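GDSL-like protein (Collinsella aerofaciens ATCC 25986, PDB 7BXD) probably hydrolyses ester or related acyl bonds as a GDSL-type acyl-hydrolase of the SGNH superfamily, though its natural substrate is not established. Local coordinates at residues D36-G41 and L219-A224; Y101-G106 and A145-M150. One frame throughout, in Å; residues are numbered along the deposited sequence.

Contact 1. Residues D36-G41 and L219-A224; sequences DSTTWG and LHYSPA
Ser37 and His220 meet at the tightest point of this buried contact: Ser37 CB abuts the edge of the imidazole, 3.5 Å from His220 NE2. The hydroxyl stands a little farther off, with Ser37 OG 3.8 Å from His220 NE2, and no hydrogen bond joins the segments. His220 CG lies anti to its carbonyl carbon (chi1 -57°), which swings the ring towards the serine; ND1 is bonded to Asp217, while Leu219 CG packs on one ring face. This arrangement of Ser37, His220 and Asp217 is consistent with the catalytic triad of SGNH hydrolases, with Ser37 the probable nucleophile. The approach is longer at Thr38, whose CG2 lies 4.1 Å from Tyr221 CE1, at the ring edge. Thr38 OG1 turns instead to Asp36 OD1, 2.7 Å away on its syn lone pair; Thr38 N reaches that same oxygen from the anti side, capping helix 37-40. Farther out, on the solvent side, Pro223 and Ala224 are exposed as helix 223-240 begins. Inward, helix 37-40 follows strand 30-35, Thr38 rests on Phe104 of strand 100-104, and Asp36 touches Val107 and Asn108 of helix 107-111.

Contact 2. Residues Y101-G106 and A145-M150; sequences YVVFGG and AKLVFM
Val103 O is gripped from several sides: Met150 N bonds to it at 2.8 Å, the CA-H of Phe149 leans in, and a water sits 2.9 Å from it. That water lies 2.7 Å from Met150 O and accepts from Gly105 N, so it links the two segments beyond the Met150 N bond. Before it, hydrogen bonds from Tyr101 N to Lys146 O, Val148 N to Tyr101 O and Val103 N to Val148 O zip up a parallel pair inclined by 20°. On one face Val103 and Phe149 lie side by side, with Val103 CB 3.8 Å from the centroid of the Phe149 ring and 7° off its normal, a CH-pi contact. Val103 CG2 also meets Leu147 CD1 at 3.8 Å, and the edge of the Tyr101 ring receives Ala145 CB. With an alanine at Phe149, Val103 would probably lose the ring facing it, opening a gap towards Val131 and Ile135. On the other face Met150, bent at its last torsion (chi3 -62°), sets CE over the Phe104 ring, 4.0 Å from its centroid, and against Val102 CG1. These central strands sit between 30-35 and 194-195, with helix 127-141 packed on the Val103-Phe149 face and helix 223-240 on the Val102-Met150 face of an alpha/beta/alpha sandwich.

The two contacts lie about 16 Å apart between centres, yet they touch through Phe104, where strand 100-104 reaches the C-terminal edge of the parallel sheet. Thr38 OG1 is 3.5 Å from Phe104 CE2, and Thr39 OG1 is 3.6 Å from Phe104 CD2, so the turn carrying Ser37 rests on the ring that Met150 meets in contact 2. Beside it, Asp36 OD2 packs 3.8 Å from Gly105 CA. Gly106 then leads into helix 107-111 with Asn108, which, together with Gly74, probably forms the oxyanion hole, as in SGNH relatives. Contact 2 therefore belongs to the central sheet beneath the probable active site, which contact 1 assembles from segments far apart in sequence.

Contact 1. Residues D36-G41 and L219-A224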
loop_
_atom_site.group_PDB
_atom_site.type_symbol
_atom_site.label_atom_id
_atom_site.label_comp_id
_atom_site.label_asym_id
_atom_site.label_seq_id
_atom_site.Cartn_x
_atom_site.Cartn_y
_atom_site.Cartn_z
ATOM N N ASP A 36 -0.213 -0.714 -5.191
ATOM C CA ASP A 36 -0.573 -1.889 -6.003
ATOM C C ASP A 36 -1.988 -1.686 -6.568
ATOM O O ASP A 36 -2.376 -0.538 -6.857
ATOM C CB ASP A 36 -0.325 -3.173 -5.194
ATOM C CG ASP A 36 -1.165 -3.264 -3.919
ATOM O OD1 ASP A 36 -2.241 -2.610 -3.843
ATOM O OD2 ASP A 36 -0.732 -3.975 -2.987
ATOM N N SER A 37 -2.739 -2.769 -6.748
ATOM C CA SER A 37 -4.118 -2.650 -7.231
ATOM C C SER A 37 -4.956 -1.728 -6.356
ATOM O O SER A 37 -5.921 -1.111 -6.846
ATOM C CB SER A 37 -4.826 -4.007 -7.243
ATOM O OG SER A 37 -4.040 -5.026 -7.824
ATOM N N THR A 38 -4.677 -1.709 -5.044
ATOM C CA THR A 38 -5.461 -0.923 -4.093
ATOM C C THR A 38 -5.098 0.547 -4.096
ATOM O O THR A 38 -5.724 1.328 -3.371
ATOM C CB THR A 38 -5.374 -1.533 -2.675
ATOM O OG1 THR A 38 -4.021 -1.546 -2.177
ATOM C CG2 THR A 38 -5.952 -2.949 -2.657
ATOM N N THR A 39 -4.104 0.940 -4.904
ATOM C CA THR A 39 -3.897 2.331 -5.284
ATOM C C THR A 39 -4.328 2.586 -6.724
ATOM O O THR A 39 -4.972 3.609 -7.000
ATOM C CB THR A 39 -2.419 2.747 -5.074
ATOM O OG1 THR A 39 -2.127 2.711 -3.669
ATOM C CG2 THR A 39 -2.168 4.152 -5.557
ATOM N N TRP A 40 -4.016 1.680 -7.668
ATOM C CA TRP A 40 -4.447 1.877 -9.055
ATOM C C TRP A 40 -5.947 2.134 -9.131
ATOM O O TRP A 40 -6.404 2.968 -9.934
ATOM C CB TRP A 40 -4.097 0.647 -9.890
ATOM C CG TRP A 40 -4.394 0.861 -11.361
ATOM C CD1 TRP A 40 -3.609 1.525 -12.259
ATOM C CD2 TRP A 40 -5.565 0.426 -12.089
ATOM N NE1 TRP A 40 -4.214 1.538 -13.497
ATOM C CE2 TRP A 40 -5.416 0.871 -13.421
ATOM C CE3 TRP A 40 -6.701 -0.305 -11.739
ATOM C CZ2 TRP A 40 -6.385 0.629 -14.401
ATOM C CZ3 TRP A 40 -7.658 -0.573 -12.711
ATOM C CH2 TRP A 40 -7.500 -0.083 -14.027
ATOM N N GLY A 41 -6.729 1.415 -8.311
ATOM C CA GLY A 41 -8.180 1.540 -8.305
ATOM C C GLY A 41 -8.939 0.352 -8.854
ATOM O O GLY A 41 -10.019 0.533 -9.411
ATOM N N LEU A 219 -11.239 -8.055 -1.430
ATOM C CA LEU A 219 -9.828 -7.699 -1.579
ATOM C C LEU A 219 -9.704 -6.283 -2.119
ATOM O O LEU A 219 -9.014 -5.433 -1.534
ATOM C CB LEU A 219 -9.140 -8.713 -2.490
ATOM C CG LEU A 219 -7.717 -8.394 -2.963
ATOM C CD1 LEU A 219 -6.783 -8.239 -1.753
ATOM C CD2 LEU A 219 -7.221 -9.501 -3.892
ATOM N N HIS A 220 -10.386 -6.014 -3.228
ATOM C CA HIS A 220 -10.427 -4.696 -3.835
ATOM C C HIS A 220 -11.612 -3.889 -3.299
ATOM O O HIS A 220 -12.313 -4.321 -2.383
ATOM C CB HIS A 220 -10.435 -4.878 -5.355
ATOM C CG HIS A 220 -9.248 -5.655 -5.829
ATOM N ND1 HIS A 220 -9.320 -6.984 -6.201
ATOM C CD2 HIS A 220 -7.934 -5.324 -5.876
ATOM C CE1 HIS A 220 -8.111 -7.418 -6.512
ATOM N NE2 HIS A 220 -7.252 -6.431 -6.330
ATOM N N TYR A 221 -11.836 -2.710 -3.866
ATOM C CA TYR A 221 -12.820 -1.768 -3.362
ATOM C C TYR A 221 -13.722 -1.301 -4.493
ATOM O O TYR A 221 -13.271 -1.083 -5.628
ATOM C CB TYR A 221 -12.150 -0.543 -2.648
ATOM C CG TYR A 221 -11.334 -0.982 -1.458
ATOM C CD1 TYR A 221 -10.057 -1.538 -1.633
ATOM C CD2 TYR A 221 -11.868 -0.965 -0.176
ATOM C CE1 TYR A 221 -9.343 -2.066 -0.555
ATOM C CE2 TYR A 221 -11.152 -1.467 0.914
ATOM C CZ TYR A 221 -9.897 -2.043 0.704
ATOM O OH TYR A 221 -9.231 -2.608 1.778
ATOM N N SER A 222 -15.001 -1.122 -4.164
ATOM C CA SER A 222 -15.920 -0.449 -5.077
ATOM C C SER A 222 -15.626 1.051 -5.088
ATOM O O SER A 222 -14.877 1.556 -4.253
ATOM C CB SER A 222 -17.342 -0.668 -4.579
ATOM O OG SER A 222 -17.453 -0.037 -3.296
ATOM N N PRO A 223 -16.248 1.809 -6.000
ATOM C CA PRO A 223 -16.097 3.273 -5.924
ATOM C C PRO A 223 -16.437 3.812 -4.529
ATOM O O PRO A 223 -15.706 4.652 -3.985
ATOM C CB PRO A 223 -17.039 3.765 -7.041
ATOM C CG PRO A 223 -16.974 2.649 -8.066
ATOM C CD PRO A 223 -16.950 1.377 -7.235
ATOM N N ALA A 224 -17.510 3.305 -3.902
ATOM C CA ALA A 224 -17.871 3.766 -2.560
ATOM C C ALA A 224 -16.817 3.343 -1.537
ATOM O O ALA A 224 -16.524 4.093 -0.596
ATOM C CB ALA A 224 -19.236 3.218 -2.149
#

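Contact 2. Residues Y101-G106 and A145-M150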
loop_
_atom_site.group_PDB
_atom_site.type_symbol
_atom_site.label_atom_id
_atom_site.label_comp_id
_atom_site.label_asym_id
_atom_site.label_seq_id
_atom_site.Cartn_x
_atom_site.Cartn_y
_atom_site.Cartn_z
ATOM N N TYR A 101 5.550 11.222 -0.052
ATOM C CA TYR A 101 5.414 9.896 -0.642
ATOM C C TYR A 101 4.590 9.040 0.297
ATOM O O TYR A 101 4.897 8.954 1.497
ATOM C CB TYR A 101 6.782 9.227 -0.869
ATOM C CG TYR A 101 7.443 9.903 -2.040
ATOM C CD1 TYR A 101 8.083 11.116 -1.879
ATOM C CD2 TYR A 101 7.301 9.401 -3.350
ATOM C CE1 TYR A 101 8.593 11.822 -2.974
ATOM C CE2 TYR A 101 7.786 10.095 -4.455
ATOM C CZ TYR A 101 8.418 11.310 -4.259
ATOM O OH TYR A 101 8.872 12.052 -5.317
ATOM N N VAL A 102 3.553 8.402 -0.251
ATOM C CA VAL A 102 2.687 7.479 0.493
ATOM C C VAL A 102 2.865 6.111 -0.146
ATOM O O VAL A 102 2.508 5.924 -1.319
ATOM C CB VAL A 102 1.215 7.925 0.443
ATOM C CG1 VAL A 102 0.335 6.912 1.156
ATOM C CG2 VAL A 102 1.048 9.318 1.072
ATOM N N VAL A 103 3.455 5.156 0.596
ATOM C CA VAL A 103 3.757 3.823 0.060
ATOM C C VAL A 103 2.790 2.843 0.705
ATOM O O VAL A 103 2.776 2.706 1.937
ATOM C CB VAL A 103 5.218 3.419 0.328
ATOM C CG1 VAL A 103 5.483 2.047 -0.279
ATOM C CG2 VAL A 103 6.193 4.479 -0.218
ATOM N N PHE A 104 1.992 2.158 -0.120
ATOM C CA PHE A 104 0.890 1.318 0.345
ATOM C C PHE A 104 0.963 0.005 -0.426
ATOM O O PHE A 104 0.602 -0.040 -1.601
ATOM C CB PHE A 104 -0.394 2.094 0.036
ATOM C CG PHE A 104 -1.702 1.423 0.432
ATOM C CD1 PHE A 104 -1.816 0.556 1.520
ATOM C CD2 PHE A 104 -2.857 1.750 -0.293
ATOM C CE1 PHE A 104 -3.049 0.025 1.878
ATOM C CE2 PHE A 104 -4.093 1.210 0.058
ATOM C CZ PHE A 104 -4.183 0.341 1.146
ATOM N N GLY A 105 1.500 -1.040 0.192
ATOM C CA GLY A 105 1.661 -2.311 -0.497
ATOM C C GLY A 105 1.912 -3.422 0.493
ATOM O O GLY A 105 1.977 -3.198 1.706
ATOM N N GLY A 106 2.063 -4.639 -0.053
ATOM C CA GLY A 106 2.437 -5.803 0.722
ATOM C C GLY A 106 1.438 -6.939 0.669
ATOM O O GLY A 106 1.814 -8.079 0.973
ATOM N N ALA A 145 11.574 15.128 0.884
ATOM C CA ALA A 145 10.172 14.750 0.962
ATOM C C ALA A 145 9.862 14.080 2.303
ATOM O O ALA A 145 10.742 13.526 2.990
ATOM C CB ALA A 145 9.819 13.757 -0.149
ATOM N N LYS A 146 8.584 14.138 2.686
ATOM C CA LYS A 146 8.086 13.326 3.790
ATOM C C LYS A 146 7.693 11.967 3.222
ATOM O O LYS A 146 7.252 11.868 2.071
ATOM C CB LYS A 146 6.867 14.004 4.435
ATOM C CG LYS A 146 7.221 15.096 5.480
ATOM C CD LYS A 146 8.191 16.114 5.157
ATOM C CE LYS A 146 7.848 17.325 6.020
ATOM N NZ LYS A 146 8.137 18.551 5.251
ATOM N N LEU A 147 7.871 10.930 4.007
ATOM C CA LEU A 147 7.565 9.555 3.606
ATOM C C LEU A 147 6.685 8.925 4.667
ATOM O O LEU A 147 7.022 8.934 5.865
ATOM C CB LEU A 147 8.877 8.774 3.486
ATOM C CG LEU A 147 8.779 7.268 3.235
ATOM C CD1 LEU A 147 7.990 6.962 1.954
ATOM C CD2 LEU A 147 10.200 6.661 3.171
ATOM N N VAL A 148 5.562 8.356 4.228
ATOM C CA VAL A 148 4.607 7.703 5.119
ATOM C C VAL A 148 4.302 6.345 4.499
ATOM O O VAL A 148 3.968 6.265 3.306
ATOM C CB VAL A 148 3.306 8.532 5.250
ATOM C CG1 VAL A 148 2.302 7.838 6.143
ATOM C CG2 VAL A 148 3.573 9.951 5.761
ATOM N N PHE A 149 4.376 5.287 5.301
ATOM C CA PHE A 149 3.956 3.966 4.842
ATOM C C PHE A 149 2.550 3.695 5.366
ATOM O O PHE A 149 2.188 4.113 6.470
ATOM C CB PHE A 149 4.892 2.847 5.335
ATOM C CG PHE A 149 5.984 2.501 4.361
ATOM C CD1 PHE A 149 6.949 3.449 4.003
ATOM C CD2 PHE A 149 6.029 1.237 3.770
ATOM C CE1 PHE A 149 7.946 3.107 3.088
ATOM C CE2 PHE A 149 7.052 0.909 2.871
ATOM C CZ PHE A 149 8.006 1.842 2.526
ATOM N N MET A 150 1.765 2.960 4.578
ATOM C CA MET A 150 0.462 2.465 5.016
ATOM C C MET A 150 0.485 0.954 4.947
ATOM O O MET A 150 0.824 0.374 3.914
ATOM C CB MET A 150 -0.682 3.035 4.141
ATOM C CG MET A 150 -0.573 4.548 4.005
ATOM S SD MET A 150 -2.113 5.399 3.596
ATOM C CE MET A 150 -2.468 4.657 1.997
HETATM O O HOH W 1 3.075 -0.111 2.439
#